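Putative trimethylamine methyltransferase (PDB 4YYC) probably acts as a methyltransferase of the trimethylamine methyltransferase family, although its natural substrate is not established. Local coordinates at residues 234-248 / 263-276. Sequence-based numbering, arbitrary orientation. Where two conformers were deposited one is given.
Sequences VENNAVTLNLINANS and YARHNQACVVSPFI
Strands 240-245 and 269-273 run side by side as parallel neighbours of the central barrel, joined by a right-handed beta-alpha-beta crossover through helix 254-265, the repeating element of the TIM-barrel fold of this family. Backbone bonds alternate along the pair; the one from Val271 N to Asn242 O is nearly straight at 175°. The densest side-chain hydrogen bonding lies where the strands begin. There Gln268, its chain bent back at chi2 (-55°), turns its amide toward the 237-239 loop that leads into strand 240-245. OE1 takes three donors: Val239 N at 2.8 Å and Thr240 OG1 at 2.9 Å, each in the carbonyl plane on a lone pair, and Thr240 N nearly along the C=O axis. NE2 gives one bond to Asn237 O at 3.0 Å and another to its own segment at His266 O, which together fix the amide's rotation. A leucine at this position would probably leave the backbone N-H groups of Val239 and Thr240 and the Thr240 hydroxyl without their shared acceptor, and the loop freer to shift. Next to it, the Asn242 amide lies flat over one face of the Tyr263 ring, the planes 4° apart and CG 3.3 Å above the ring plane; ND2 meanwhile donates to Ala269 O and Thr240 OG1. Near the helix ends, Glu235 OE2 receives His266 ND1 through its syn lone pair at 2.6 Å, in the imidazole plane, and also pairs with Lys226. At the far end Asn245 ND2 reaches Ser273 O at 3.2 Å and also hydrogen-bonds an unidentified ligand, probably from the crystallisation liquor. Strand 208-209 flanks 240-245 and strand 313-322 flanks 269-277, while helix 215-229 packs on Val234, Val239, Tyr263 and His266, and helix 286-307 on Ala246, Pro274 and, at the other end, Arg265.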
loop_
_atom_site.group_PDB
_atom_site.type_symbol
_atom_site.label_atom_id
_atom_site.label_comp_id
_atom_site.label_asym_id
_atom_site.label_seq_id
_atom_site.Cartn_x
_atom_site.Cartn_y
_atom_site.Cartn_z
ATOM N N VAL A 234 -38.926 -4.032 3.299
ATOM C CA VAL A 234 -37.971 -4.932 2.658
ATOM C C VAL A 234 -38.204 -5.042 1.146
ATOM O O VAL A 234 -37.250 -5.062 0.363
ATOM C CB VAL A 234 -37.982 -6.302 3.351
ATOM C CG1 VAL A 234 -37.199 -7.325 2.565
ATOM C CG2 VAL A 234 -37.486 -6.149 4.787
ATOM N N GLU A 235 -39.473 -5.082 0.717
ATOM C CA GLU A 235 -39.741 -5.168 -0.714
ATOM C C GLU A 235 -39.310 -3.914 -1.469
ATOM O O GLU A 235 -39.147 -3.965 -2.678
ATOM C CB GLU A 235 -41.235 -5.405 -0.963
ATOM C CG GLU A 235 -41.738 -6.773 -0.521
ATOM C CD GLU A 235 -41.104 -7.941 -1.279
ATOM O OE1 GLU A 235 -40.837 -7.856 -2.507
ATOM O OE2 GLU A 235 -40.829 -8.973 -0.634
ATOM N N ASN A 236 -39.122 -2.808 -0.762
ATOM C CA ASN A 236 -38.791 -1.549 -1.393
ATOM C C ASN A 236 -37.367 -1.045 -1.143
ATOM O O ASN A 236 -36.981 -0.045 -1.719
ATOM C CB ASN A 236 -39.797 -0.498 -0.946
ATOM C CG ASN A 236 -41.144 -0.686 -1.597
ATOM O OD1 ASN A 236 -41.289 -0.450 -2.785
ATOM N ND2 ASN A 236 -42.133 -1.174 -0.831
ATOM N N ASN A 237 -36.597 -1.721 -0.300
ATOM C CA ASN A 237 -35.290 -1.198 0.136
ATOM C C ASN A 237 -34.337 -2.364 0.384
ATOM O O ASN A 237 -34.710 -3.372 1.011
ATOM C CB ASN A 237 -35.408 -0.473 1.458
ATOM C CG ASN A 237 -36.307 0.741 1.397
ATOM O OD1 ASN A 237 -35.893 1.813 0.939
ATOM N ND2 ASN A 237 -37.548 0.583 1.811
ATOM N N ALA A 238 -33.098 -2.229 -0.080
ATOM C CA ALA A 238 -32.090 -3.235 0.194
ATOM C C ALA A 238 -31.671 -3.135 1.673
ATOM O O ALA A 238 -31.235 -2.067 2.145
ATOM C CB ALA A 238 -30.860 -3.040 -0.708
ATOM N N VAL A 239 -31.824 -4.233 2.392
ATOM C CA VAL A 239 -31.336 -4.337 3.771
ATOM C C VAL A 239 -30.255 -5.397 3.905
ATOM O O VAL A 239 -29.672 -5.536 4.972
ATOM C CB VAL A 239 -32.455 -4.608 4.796
ATOM C CG1 VAL A 239 -33.489 -3.480 4.795
ATOM C CG2 VAL A 239 -33.138 -5.938 4.564
ATOM N N THR A 240 -29.984 -6.124 2.827
ATOM C CA THR A 240 -28.917 -7.125 2.776
ATOM C C THR A 240 -28.145 -6.992 1.464
ATOM O O THR A 240 -28.722 -6.654 0.405
ATOM C CB THR A 240 -29.450 -8.568 2.885
ATOM O OG1 THR A 240 -30.478 -8.751 1.906
ATOM C CG2 THR A 240 -30.002 -8.824 4.226
ATOM N N LEU A 241 -26.839 -7.235 1.560
ATOM C CA LEU A 241 -26.007 -7.628 0.416
ATOM C C LEU A 241 -25.708 -9.103 0.566
ATOM O O LEU A 241 -25.482 -9.581 1.681
ATOM C CB LEU A 241 -24.674 -6.843 0.367
ATOM C CG LEU A 241 -24.734 -5.618 -0.538
ATOM C CD1 LEU A 241 -25.772 -4.600 -0.081
ATOM C CD2 LEU A 241 -23.379 -4.919 -0.600
ATOM N N ASN A 242 -25.674 -9.824 -0.553
ATOM C CA ASN A 242 -25.648 -11.277 -0.540
ATOM C C ASN A 242 -24.645 -11.784 -1.522
ATOM O O ASN A 242 -24.661 -11.367 -2.670
ATOM C CB ASN A 242 -27.055 -11.800 -0.792
ATOM C CG ASN A 242 -28.029 -11.243 0.209
ATOM O OD1 ASN A 242 -27.961 -11.633 1.366
ATOM N ND2 ASN A 242 -28.833 -10.259 -0.180
ATOM N N LEU A 243 -23.719 -12.623 -1.086
ATOM C CA LEU A 243 -22.614 -13.035 -1.927
ATOM C C LEU A 243 -23.024 -14.119 -2.903
ATOM O O LEU A 243 -23.348 -15.219 -2.495
ATOM C CB LEU A 243 -21.449 -13.493 -1.061
ATOM C CG LEU A 243 -20.169 -13.861 -1.785
ATOM C CD1 LEU A 243 -19.595 -12.710 -2.555
ATOM C CD2 LEU A 243 -19.166 -14.290 -0.705
ATOM N N ILE A 244 -22.970 -13.806 -4.193
ATOM C CA ILE A 244 -23.362 -14.726 -5.268
ATOM C C ILE A 244 -22.097 -15.031 -6.081
ATOM O O ILE A 244 -21.729 -14.267 -6.997
ATOM C CB ILE A 244 -24.490 -14.136 -6.159
ATOM C CG1 ILE A 244 -25.701 -13.706 -5.298
ATOM C CG2 ILE A 244 -24.847 -15.140 -7.270
ATOM C CD1 ILE A 244 -26.387 -14.837 -4.545
ATOM N N ASN A 245 -21.377 -16.082 -5.717
ATOM C CA ASN A 245 -20.190 -16.431 -6.446
ATOM C C ASN A 245 -20.485 -17.129 -7.769
ATOM O O ASN A 245 -21.470 -17.865 -7.884
ATOM C CB ASN A 245 -19.285 -17.320 -5.623
ATOM C CG ASN A 245 -18.666 -16.596 -4.440
ATOM O OD1 ASN A 245 -18.984 -16.907 -3.289
ATOM N ND2 ASN A 245 -17.765 -15.659 -4.700
ATOM N N ALA A 246 -19.649 -16.877 -8.768
ATOM C CA ALA A 246 -19.518 -17.750 -9.911
ATOM C C ALA A 246 -18.568 -18.858 -9.523
ATOM O O ALA A 246 -17.608 -18.639 -8.751
ATOM C CB ALA A 246 -18.973 -17.034 -11.124
ATOM N N ASN A 247 -18.812 -20.021 -10.081
ATOM C CA ASN A 247 -17.869 -21.125 -10.046
ATOM C C ASN A 247 -16.933 -20.958 -11.232
ATOM O O ASN A 247 -17.040 -21.613 -12.253
ATOM C CB ASN A 247 -18.607 -22.462 -10.087
ATOM C CG ASN A 247 -17.676 -23.635 -9.891
ATOM O OD1 ASN A 247 -16.508 -23.472 -9.507
ATOM N ND2 ASN A 247 -18.176 -24.835 -10.183
ATOM N N SER A 248 -16.016 -20.018 -11.104
ATOM C CA SER A 248 -15.144 -19.670 -12.209
ATOM C C SER A 248 -14.272 -20.891 -12.546
ATOM O O SER A 248 -13.827 -21.554 -11.601
ATOM C CB SER A 248 -14.275 -18.468 -11.823
ATOM O OG SER A 248 -15.111 -17.410 -11.315
ATOM N N TYR A 263 -33.191 -13.307 -3.527
ATOM C CA TYR A 263 -32.870 -11.946 -3.189
ATOM C C TYR A 263 -33.294 -10.929 -4.235
ATOM O O TYR A 263 -33.889 -9.891 -3.874
ATOM C CB TYR A 263 -31.385 -11.834 -2.863
ATOM C CG TYR A 263 -31.059 -12.514 -1.531
ATOM C CD1 TYR A 263 -31.725 -12.133 -0.381
ATOM C CD2 TYR A 263 -30.110 -13.526 -1.425
ATOM C CE1 TYR A 263 -31.435 -12.700 0.847
ATOM C CE2 TYR A 263 -29.844 -14.105 -0.190
ATOM C CZ TYR A 263 -30.503 -13.676 0.921
ATOM O OH TYR A 263 -30.209 -14.261 2.127
ATOM N N ALA A 264 -33.087 -11.241 -5.520
ATOM C CA ALA A 264 -33.537 -10.322 -6.570
ATOM C C ALA A 264 -35.052 -10.146 -6.575
ATOM O O ALA A 264 -35.518 -9.064 -6.866
ATOM C CB ALA A 264 -33.012 -10.747 -7.929
ATOM N N ARG A 265 -35.833 -11.161 -6.220
ATOM C CA ARG A 265 -37.268 -10.975 -6.151
ATOM C C ARG A 265 -37.737 -10.116 -5.000
ATOM O O ARG A 265 -38.848 -9.582 -5.057
ATOM C CB ARG A 265 -37.961 -12.322 -6.078
ATOM C CG ARG A 265 -38.015 -13.038 -7.404
ATOM C CD ARG A 265 -39.118 -14.075 -7.394
ATOM N NE ARG A 265 -39.241 -14.700 -8.701
ATOM C CZ ARG A 265 -38.667 -15.847 -9.067
ATOM N NH1 ARG A 265 -37.901 -16.545 -8.247
ATOM N NH2 ARG A 265 -38.895 -16.301 -10.306
ATOM N N HIS A 266 -36.903 -9.969 -3.963
ATOM C CA HIS A 266 -37.236 -9.150 -2.808
ATOM C C HIS A 266 -36.410 -7.860 -2.681
ATOM O O HIS A 266 -36.339 -7.309 -1.609
ATOM C CB HIS A 266 -37.070 -10.018 -1.558
ATOM C CG HIS A 266 -38.015 -11.167 -1.528
ATOM N ND1 HIS A 266 -39.353 -11.005 -1.299
ATOM C CD2 HIS A 266 -37.816 -12.485 -1.753
ATOM C CE1 HIS A 266 -39.961 -12.177 -1.397
ATOM N NE2 HIS A 266 -39.044 -13.102 -1.631
ATOM N N ASN A 267 -35.856 -7.376 -3.801
ATOM C CA ASN A 267 -35.207 -6.049 -3.819
ATOM C C ASN A 267 -33.941 -6.053 -2.986
ATOM O O ASN A 267 -33.535 -4.981 -2.507
ATOM C CB ASN A 267 -36.160 -4.941 -3.279
ATOM C CG ASN A 267 -35.874 -3.541 -3.823
ATOM O OD1 ASN A 267 -34.804 -2.934 -3.601
ATOM N ND2 ASN A 267 -36.850 -3.009 -4.488
ATOM N N GLN A 268 -33.341 -7.238 -2.761
ATOM C CA GLN A 268 -32.112 -7.318 -1.990
ATOM C C GLN A 268 -30.925 -7.471 -2.942
ATOM O O GLN A 268 -31.097 -7.861 -4.093
ATOM C CB GLN A 268 -32.169 -8.458 -1.006
ATOM C CG GLN A 268 -33.373 -8.384 -0.091
ATOM C CD GLN A 268 -33.447 -7.070 0.615
ATOM O OE1 GLN A 268 -32.506 -6.713 1.354
ATOM N NE2 GLN A 268 -34.530 -6.300 0.387
ATOM N N ALA A 269 -29.742 -7.092 -2.493
ATOM C CA ALA A 269 -28.632 -6.944 -3.415
ATOM C C ALA A 269 -27.824 -8.227 -3.554
ATOM O O ALA A 269 -27.535 -8.912 -2.566
ATOM C CB ALA A 269 -27.714 -5.799 -2.985
ATOM N N CYS A 270 -27.395 -8.481 -4.775
ATOM C CA CYS A 270 -26.540 -9.598 -5.109
ATOM C C CYS A 270 -25.136 -9.076 -5.447
ATOM O O CYS A 270 -25.017 -8.162 -6.301
ATOM C CB CYS A 270 -27.083 -10.331 -6.326
ATOM S SG CYS A 270 -28.569 -11.285 -5.944
ATOM N N VAL A 271 -24.110 -9.620 -4.785
ATOM C CA VAL A 271 -22.725 -9.264 -5.077
ATOM C C VAL A 271 -22.189 -10.352 -5.984
ATOM O O VAL A 271 -21.757 -11.409 -5.506
ATOM C CB VAL A 271 -21.863 -9.138 -3.781
ATOM C CG1 VAL A 271 -20.467 -8.602 -4.136
ATOM C CG2 VAL A 271 -22.571 -8.306 -2.723
ATOM N N VAL A 272 -22.234 -10.127 -7.300
ATOM C CA VAL A 272 -21.888 -11.178 -8.274
ATOM C C VAL A 272 -20.381 -11.254 -8.427
ATOM O O VAL A 272 -19.751 -10.340 -8.979
ATOM C CB VAL A 272 -22.586 -10.931 -9.652
ATOM C CG1 VAL A 272 -22.114 -11.978 -10.664
ATOM C CG2 VAL A 272 -24.072 -11.000 -9.480
ATOM N N SER A 273 -19.792 -12.352 -7.981
ATOM C CA SER A 273 -18.364 -12.383 -7.724
ATOM C C SER A 273 -17.690 -13.621 -8.311
ATOM O O SER A 273 -17.743 -14.717 -7.739
ATOM C CB SER A 273 -18.093 -12.350 -6.190
ATOM O OG SER A 273 -18.640 -11.162 -5.612
ATOM N N PRO A 274 -17.011 -13.467 -9.450
ATOM C CA PRO A 274 -16.038 -14.456 -9.865
ATOM C C PRO A 274 -15.117 -14.810 -8.698
ATOM O O PRO A 274 -14.764 -13.929 -7.902
ATOM C CB PRO A 274 -15.291 -13.725 -10.989
ATOM C CG PRO A 274 -16.349 -12.850 -11.586
ATOM C CD PRO A 274 -17.149 -12.364 -10.429
ATOM N N PHE A 275 -14.749 -16.071 -8.590
ATOM C CA PHE A 275 -13.839 -16.532 -7.551
ATOM C C PHE A 275 -12.629 -17.134 -8.239
ATOM O O PHE A 275 -12.682 -18.276 -8.719
ATOM C CB PHE A 275 -14.531 -17.561 -6.668
ATOM C CG PHE A 275 -13.710 -17.975 -5.480
ATOM C CD1 PHE A 275 -13.744 -17.217 -4.317
ATOM C CD2 PHE A 275 -12.868 -19.062 -5.553
ATOM C CE1 PHE A 275 -12.961 -17.557 -3.220
ATOM C CE2 PHE A 275 -12.080 -19.432 -4.450
ATOM C CZ PHE A 275 -12.134 -18.675 -3.298
ATOM N N ILE A 276 -11.562 -16.352 -8.308
ATOM C CA ILE A 276 -10.479 -16.645 -9.208
ATOM C C ILE A 276 -9.111 -16.648 -8.551
ATOM O O ILE A 276 -8.775 -15.741 -7.789
ATOM C CB ILE A 276 -10.509 -15.678 -10.370
ATOM C CG1 ILE A 276 -11.651 -16.120 -11.311
ATOM C CG2 ILE A 276 -9.215 -15.584 -11.149
ATOM C CD1 ILE A 276 -11.962 -15.042 -12.287
HETATM O O HOH W 1 -13.924 -20.785 -8.824
#